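Local structure of RNA-binding protein Smaug (1OXJ) at residues A[12-17]-A[21-26]; A[75-80]-A[119-124]. The protein binds RNA, recognising it through a SAM domain that is followed in the same chain by a helical PHAT domain. One frame throughout, in Å; residues are numbered along the deposited sequence.

Interaction 1: A[12-17]-A[21-26]; sequences LWLKSL and KYIELF
L14 reaches across from helix 10-16 and meets three residues of the 3-10 segment 21-26, nearly all of it with one methyl. Its CG stands anti to the carbonyl carbon (chi1 -67°) and the chain is extended beyond it (chi2 179°), which carries CD1 out to the I23 backbone, 3.6 Å from I23 CA. The same L14 CD1 lies 3.9 Å from I23 CD1 and is also 4.1 Å from Y22 C.

I23 turns CG1 anti to its own N, and CD1 at the end of that branch does the touching. L14 and F26 meet obliquely: L14 CD1 is 3.9 Å from F26 CE1, while L14 CD2, the other branch, is 4.2 Å from the same CE1. I10, one turn before L14, extends this apolar surface to both I23 and F26. No hydrogen bond crosses between the segments, so the join rests on carbon contacts. W13 beside L14 packs instead on I59 and L62 of helix 49-77, and L17 CD1 lies 3.7 Å above the W13 ring plane, offset toward its rim. The contact joins the first helix of this SAM domain to the 3-10 segment that follows it, within the domain's helical bundle.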
loop_
_atom_site.group_PDB
_atom_site.type_symbol
_atom_site.label_atom_id
_atom_site.label_comp_id
_atom_site.label_asym_id
_atom_site.label_seq_id
_atom_site.Cartn_x
_atom_site.Cartn_y
_atom_site.Cartn_z
ATOM N N LEU A 12 10.315 -6.819 1.740
ATOM C CA LEU A 12 9.651 -6.252 2.906
ATOM C C LEU A 12 8.188 -6.688 2.940
ATOM O O LEU A 12 7.637 -6.979 4.003
ATOM C CB LEU A 12 9.760 -4.724 2.881
ATOM C CG LEU A 12 9.202 -3.925 4.074
ATOM C CD1 LEU A 12 7.690 -3.922 4.035
ATOM C CD2 LEU A 12 9.694 -4.525 5.395
ATOM N N TRP A 13 7.559 -6.741 1.770
ATOM C CA TRP A 13 6.161 -7.151 1.693
ATOM C C TRP A 13 6.019 -8.590 2.182
ATOM O O TRP A 13 5.177 -8.886 3.026
ATOM C CB TRP A 13 5.652 -7.030 0.247
ATOM C CG TRP A 13 4.202 -7.425 0.075
ATOM C CD1 TRP A 13 3.123 -6.887 0.719
ATOM C CD2 TRP A 13 3.680 -8.396 -0.843
ATOM N NE1 TRP A 13 1.955 -7.462 0.253
ATOM C CE2 TRP A 13 2.270 -8.389 -0.705
ATOM C CE3 TRP A 13 4.265 -9.270 -1.771
ATOM C CZ2 TRP A 13 1.436 -9.223 -1.464
ATOM C CZ3 TRP A 13 3.435 -10.101 -2.525
ATOM C CH2 TRP A 13 2.035 -10.067 -2.363
ATOM N N LEU A 14 6.841 -9.489 1.651
ATOM C CA LEU A 14 6.779 -10.887 2.067
ATOM C C LEU A 14 7.005 -11.036 3.574
ATOM O O LEU A 14 6.338 -11.836 4.236
ATOM C CB LEU A 14 7.816 -11.714 1.315
ATOM C CG LEU A 14 7.585 -11.878 -0.186
ATOM C CD1 LEU A 14 8.732 -12.701 -0.783
ATOM C CD2 LEU A 14 6.259 -12.574 -0.423
ATOM N N LYS A 15 7.969 -10.291 4.102
ATOM C CA LYS A 15 8.256 -10.330 5.531
ATOM C C LYS A 15 7.011 -9.933 6.327
ATOM O O LYS A 15 6.763 -10.452 7.422
ATOM C CB LYS A 15 9.412 -9.375 5.865
ATOM C CG LYS A 15 10.789 -9.900 5.465
ATOM C CD LYS A 15 11.873 -8.852 5.665
ATOM C CE LYS A 15 13.262 -9.426 5.408
ATOM N NZ LYS A 15 14.321 -8.376 5.527
ATOM N N SER A 16 6.214 -9.024 5.767
ATOM C CA SER A 16 5.012 -8.560 6.450
ATOM C C SER A 16 3.901 -9.606 6.480
ATOM O O SER A 16 2.984 -9.522 7.300
ATOM C CB SER A 16 4.491 -7.268 5.799
ATOM O OG SER A 16 3.742 -7.530 4.624
ATOM N N LEU A 17 3.992 -10.593 5.595
ATOM C CA LEU A 17 2.989 -11.653 5.499
ATOM C C LEU A 17 3.515 -12.969 6.065
ATOM O O LEU A 17 2.837 -13.997 5.995
ATOM C CB LEU A 17 2.615 -11.886 4.033
ATOM C CG LEU A 17 2.221 -10.702 3.145
ATOM C CD1 LEU A 17 2.075 -11.196 1.708
ATOM C CD2 LEU A 17 0.933 -10.083 3.632
ATOM N N LYS A 21 10.127 -16.658 3.352
ATOM C CA LYS A 21 10.769 -17.929 3.039
ATOM C C LYS A 21 10.791 -18.090 1.512
ATOM O O LYS A 21 11.669 -18.752 0.955
ATOM C CB LYS A 21 9.959 -19.067 3.667
ATOM C CG LYS A 21 10.261 -20.444 3.153
ATOM C CD LYS A 21 9.232 -21.439 3.710
ATOM C CE LYS A 21 9.450 -22.836 3.159
ATOM N NZ LYS A 21 8.482 -23.826 3.720
ATOM N N TYR A 22 9.822 -17.471 0.843
ATOM C CA TYR A 22 9.718 -17.578 -0.610
ATOM C C TYR A 22 10.295 -16.417 -1.410
ATOM O O TYR A 22 9.966 -16.255 -2.578
ATOM C CB TYR A 22 8.257 -17.793 -1.000
ATOM C CG TYR A 22 7.710 -19.102 -0.466
ATOM C CD1 TYR A 22 6.932 -19.146 0.698
ATOM C CD2 TYR A 22 8.035 -20.299 -1.084
ATOM C CE1 TYR A 22 6.495 -20.369 1.231
ATOM C CE2 TYR A 22 7.614 -21.524 -0.562
ATOM C CZ TYR A 22 6.847 -21.553 0.591
ATOM O OH TYR A 22 6.446 -22.776 1.091
ATOM N N ILE A 23 11.170 -15.625 -0.799
ATOM C CA ILE A 23 11.770 -14.489 -1.507
ATOM C C ILE A 23 12.420 -14.879 -2.845
ATOM O O ILE A 23 12.290 -14.161 -3.844
ATOM C CB ILE A 23 12.839 -13.779 -0.618
ATOM C CG1 ILE A 23 13.401 -12.551 -1.336
ATOM C CG2 ILE A 23 13.977 -14.731 -0.313
ATOM C CD1 ILE A 23 12.389 -11.442 -1.556
ATOM N N GLU A 24 13.118 -16.013 -2.881
ATOM C CA GLU A 24 13.792 -16.440 -4.109
ATOM C C GLU A 24 12.879 -16.736 -5.292
ATOM O O GLU A 24 13.307 -16.665 -6.446
ATOM C CB GLU A 24 14.664 -17.666 -3.840
ATOM C CG GLU A 24 15.863 -17.386 -2.944
ATOM C CD GLU A 24 16.749 -16.287 -3.486
ATOM O OE1 GLU A 24 17.106 -16.338 -4.681
ATOM O OE2 GLU A 24 17.098 -15.369 -2.714
ATOM N N LEU A 25 11.625 -17.068 -5.009
ATOM C CA LEU A 25 10.671 -17.363 -6.065
ATOM C C LEU A 25 10.493 -16.169 -6.998
ATOM O O LEU A 25 10.225 -16.348 -8.191
ATOM C CB LEU A 25 9.315 -17.735 -5.463
ATOM C CG LEU A 25 8.149 -17.780 -6.453
ATOM C CD1 LEU A 25 8.453 -18.801 -7.544
ATOM C CD2 LEU A 25 6.877 -18.133 -5.723
ATOM N N PHE A 26 10.659 -14.964 -6.453
ATOM C CA PHE A 26 10.483 -13.719 -7.213
ATOM C C PHE A 26 11.730 -13.177 -7.926
ATOM O O PHE A 26 11.658 -12.166 -8.624
ATOM C CB PHE A 26 9.913 -12.635 -6.284
ATOM C CG PHE A 26 8.594 -13.004 -5.669
ATOM C CD1 PHE A 26 8.533 -13.900 -4.594
ATOM C CD2 PHE A 26 7.405 -12.509 -6.199
ATOM C CE1 PHE A 26 7.309 -14.297 -4.063
ATOM C CE2 PHE A 26 6.163 -12.902 -5.675
ATOM C CZ PHE A 26 6.115 -13.796 -4.608
#

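Interaction 2: A[75-80]-A[119-124]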
loop_
_atom_site.group_PDB
_atom_site.type_symbol
_atom_site.label_atom_id
_atom_site.label_comp_id
_atom_site.label_asym_id
_atom_site.label_seq_id
_atom_site.Cartn_x
_atom_site.Cartn_y
_atom_site.Cartn_z
ATOM N N GLU A 75 -15.717 7.151 0.178
ATOM C CA GLU A 75 -16.365 7.150 1.484
ATOM C C GLU A 75 -15.824 8.161 2.486
ATOM O O GLU A 75 -16.505 8.502 3.450
ATOM C CB GLU A 75 -16.326 5.746 2.079
ATOM C CG GLU A 75 -17.241 4.776 1.352
ATOM C CD GLU A 75 -17.237 3.400 1.973
ATOM O OE1 GLU A 75 -17.441 3.296 3.204
ATOM O OE2 GLU A 75 -17.037 2.418 1.229
ATOM N N LEU A 76 -14.600 8.634 2.282
ATOM C CA LEU A 76 -14.051 9.642 3.184
ATOM C C LEU A 76 -14.620 10.988 2.755
ATOM O O LEU A 76 -14.967 11.829 3.585
ATOM C CB LEU A 76 -12.520 9.680 3.109
ATOM C CG LEU A 76 -11.764 8.594 3.879
ATOM C CD1 LEU A 76 -10.278 8.715 3.592
ATOM C CD2 LEU A 76 -12.042 8.727 5.374
ATOM N N LEU A 77 -14.716 11.183 1.444
ATOM C CA LEU A 77 -15.251 12.425 0.906
ATOM C C LEU A 77 -16.734 12.578 1.235
ATOM O O LEU A 77 -17.238 13.696 1.337
ATOM C CB LEU A 77 -15.070 12.468 -0.613
ATOM C CG LEU A 77 -13.644 12.612 -1.145
ATOM C CD1 LEU A 77 -13.655 12.488 -2.659
ATOM C CD2 LEU A 77 -13.075 13.954 -0.714
ATOM N N SER A 78 -17.430 11.456 1.396
ATOM C CA SER A 78 -18.858 11.488 1.697
ATOM C C SER A 78 -19.111 11.532 3.196
ATOM O O SER A 78 -20.228 11.807 3.633
ATOM C CB SER A 78 -19.557 10.264 1.100
ATOM O OG SER A 78 -19.210 9.083 1.803
ATOM N N GLY A 79 -18.069 11.267 3.979
ATOM C CA GLY A 79 -18.209 11.271 5.422
ATOM C C GLY A 79 -18.724 9.939 5.936
ATOM O O GLY A 79 -19.065 9.810 7.108
ATOM N N GLN A 80 -18.781 8.942 5.056
ATOM C CA GLN A 80 -19.264 7.615 5.429
ATOM C C GLN A 80 -18.224 6.766 6.164
ATOM O O GLN A 80 -18.581 5.903 6.966
ATOM C CB GLN A 80 -19.727 6.845 4.180
ATOM C CG GLN A 80 -20.973 7.402 3.497
ATOM C CD GLN A 80 -22.198 7.370 4.391
ATOM O OE1 GLN A 80 -22.569 6.318 4.915
ATOM N NE2 GLN A 80 -22.838 8.525 4.567
ATOM N N ILE A 119 -3.925 9.563 0.726
ATOM C CA ILE A 119 -3.141 10.154 1.807
ATOM C C ILE A 119 -3.493 11.633 1.944
ATOM O O ILE A 119 -3.634 12.141 3.059
ATOM C CB ILE A 119 -1.614 10.017 1.560
ATOM C CG1 ILE A 119 -1.179 8.556 1.710
ATOM C CG2 ILE A 119 -0.848 10.888 2.551
ATOM C CD1 ILE A 119 -1.382 7.982 3.120
ATOM N N ASP A 120 -3.648 12.327 0.819
ATOM C CA ASP A 120 -3.997 13.752 0.858
ATOM C C ASP A 120 -5.363 13.968 1.502
ATOM O O ASP A 120 -5.534 14.857 2.342
ATOM C CB ASP A 120 -4.010 14.363 -0.550
ATOM C CG ASP A 120 -2.617 14.528 -1.135
ATOM O OD1 ASP A 120 -1.655 14.677 -0.356
ATOM O OD2 ASP A 120 -2.489 14.530 -2.378
ATOM N N ILE A 121 -6.337 13.153 1.103
ATOM C CA ILE A 121 -7.685 13.255 1.655
ATOM C C ILE A 121 -7.666 12.952 3.153
ATOM O O ILE A 121 -8.276 13.674 3.942
ATOM C CB ILE A 121 -8.642 12.279 0.960
ATOM C CG1 ILE A 121 -8.734 12.624 -0.529
ATOM C CG2 ILE A 121 -10.013 12.331 1.619
ATOM C CD1 ILE A 121 -9.570 11.666 -1.332
ATOM N N VAL A 122 -6.961 11.891 3.540
ATOM C CA VAL A 122 -6.863 11.504 4.946
ATOM C C VAL A 122 -6.233 12.606 5.792
ATOM O O VAL A 122 -6.822 13.055 6.776
ATOM C CB VAL A 122 -6.028 10.205 5.120
ATOM C CG1 VAL A 122 -5.695 9.978 6.599
ATOM C CG2 VAL A 122 -6.804 9.019 4.590
ATOM N N THR A 123 -5.036 13.045 5.416
ATOM C CA THR A 123 -4.363 14.084 6.186
ATOM C C THR A 123 -5.165 15.382 6.193
ATOM O O THR A 123 -5.097 16.154 7.150
ATOM C CB THR A 123 -2.941 14.346 5.645
ATOM O OG1 THR A 123 -3.012 14.789 4.287
ATOM C CG2 THR A 123 -2.109 13.069 5.711
ATOM N N ASN A 124 -5.937 15.618 5.135
ATOM C CA ASN A 124 -6.758 16.825 5.056
ATOM C C ASN A 124 -8.002 16.715 5.934
ATOM O O ASN A 124 -8.396 17.681 6.589
ATOM C CB ASN A 124 -7.180 17.098 3.611
ATOM C CG ASN A 124 -6.048 17.666 2.768
ATOM O OD1 ASN A 124 -6.211 17.894 1.566
ATOM N ND2 ASN A 124 -4.895 17.902 3.394
#
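L76 and I121 face each other where the end of helix 49-77 passes helix 111-127, their CA atoms 7.5 Å apart, the shortest such separation between the two segments. Followed outward, the L76 side chain makes its first contact at the root: L76 CB is 3.9 Å from I121 CG2. CG is then placed anti to the carbonyl carbon (chi1 -79°) and has no I121 or V122 atom within 4.2 Å. From it the chain runs on extended (chi2 175°) to CD1, which is 3.6 Å from V122 CG2 and also lies 4.1 Å from I121 CG2. The other methyl, CD2, has no atom of 119-124 within the limit used for CG. L76 also packs on L83 and A86 of helix 83-91, so its side chain serves more than one helix.

I121 meets both leucines with CG2, and L77 also with CD1. CG2, anti to the backbone N, serves L76 but is also 4.2 Å from L77 CD2; CD1, at the end of the other branch, is 4.2 Å from L77 CG. L77 meets I121 at about a right angle, and it is the more exposed of the two leucines. V122 touches L76 CD1 with CG2 and also packs on L142 of helix 136-150.

Every contact across the two segments is carbon to carbon, with no hydrogen bond between them; the chemistry therefore implies that shape fit and the exclusion of water, rather than directional polar bonds, hold these helices together here, mainly through L76 against I121, with V122 and L77 beside them.

Interaction 1 comes first along the chain and is complete before interaction 2 opens; their centres lie 32 Å apart, with nearest atoms about 15 Å apart, on opposite sides of the chain's centre. The first belongs to the SAM domain, the second to the PHAT domain. The long helix 49-77 connects them: its earlier part receives W13, L17 and Y22 of the interaction 1 segments, while its last turn supplies L76 and L77 to interaction 2. The two apolar contacts thus lie in different domains, with this helix running from one to the other. Such a shared helix probably helps set how the RNA-recognising SAM domain is placed relative to the PHAT domain.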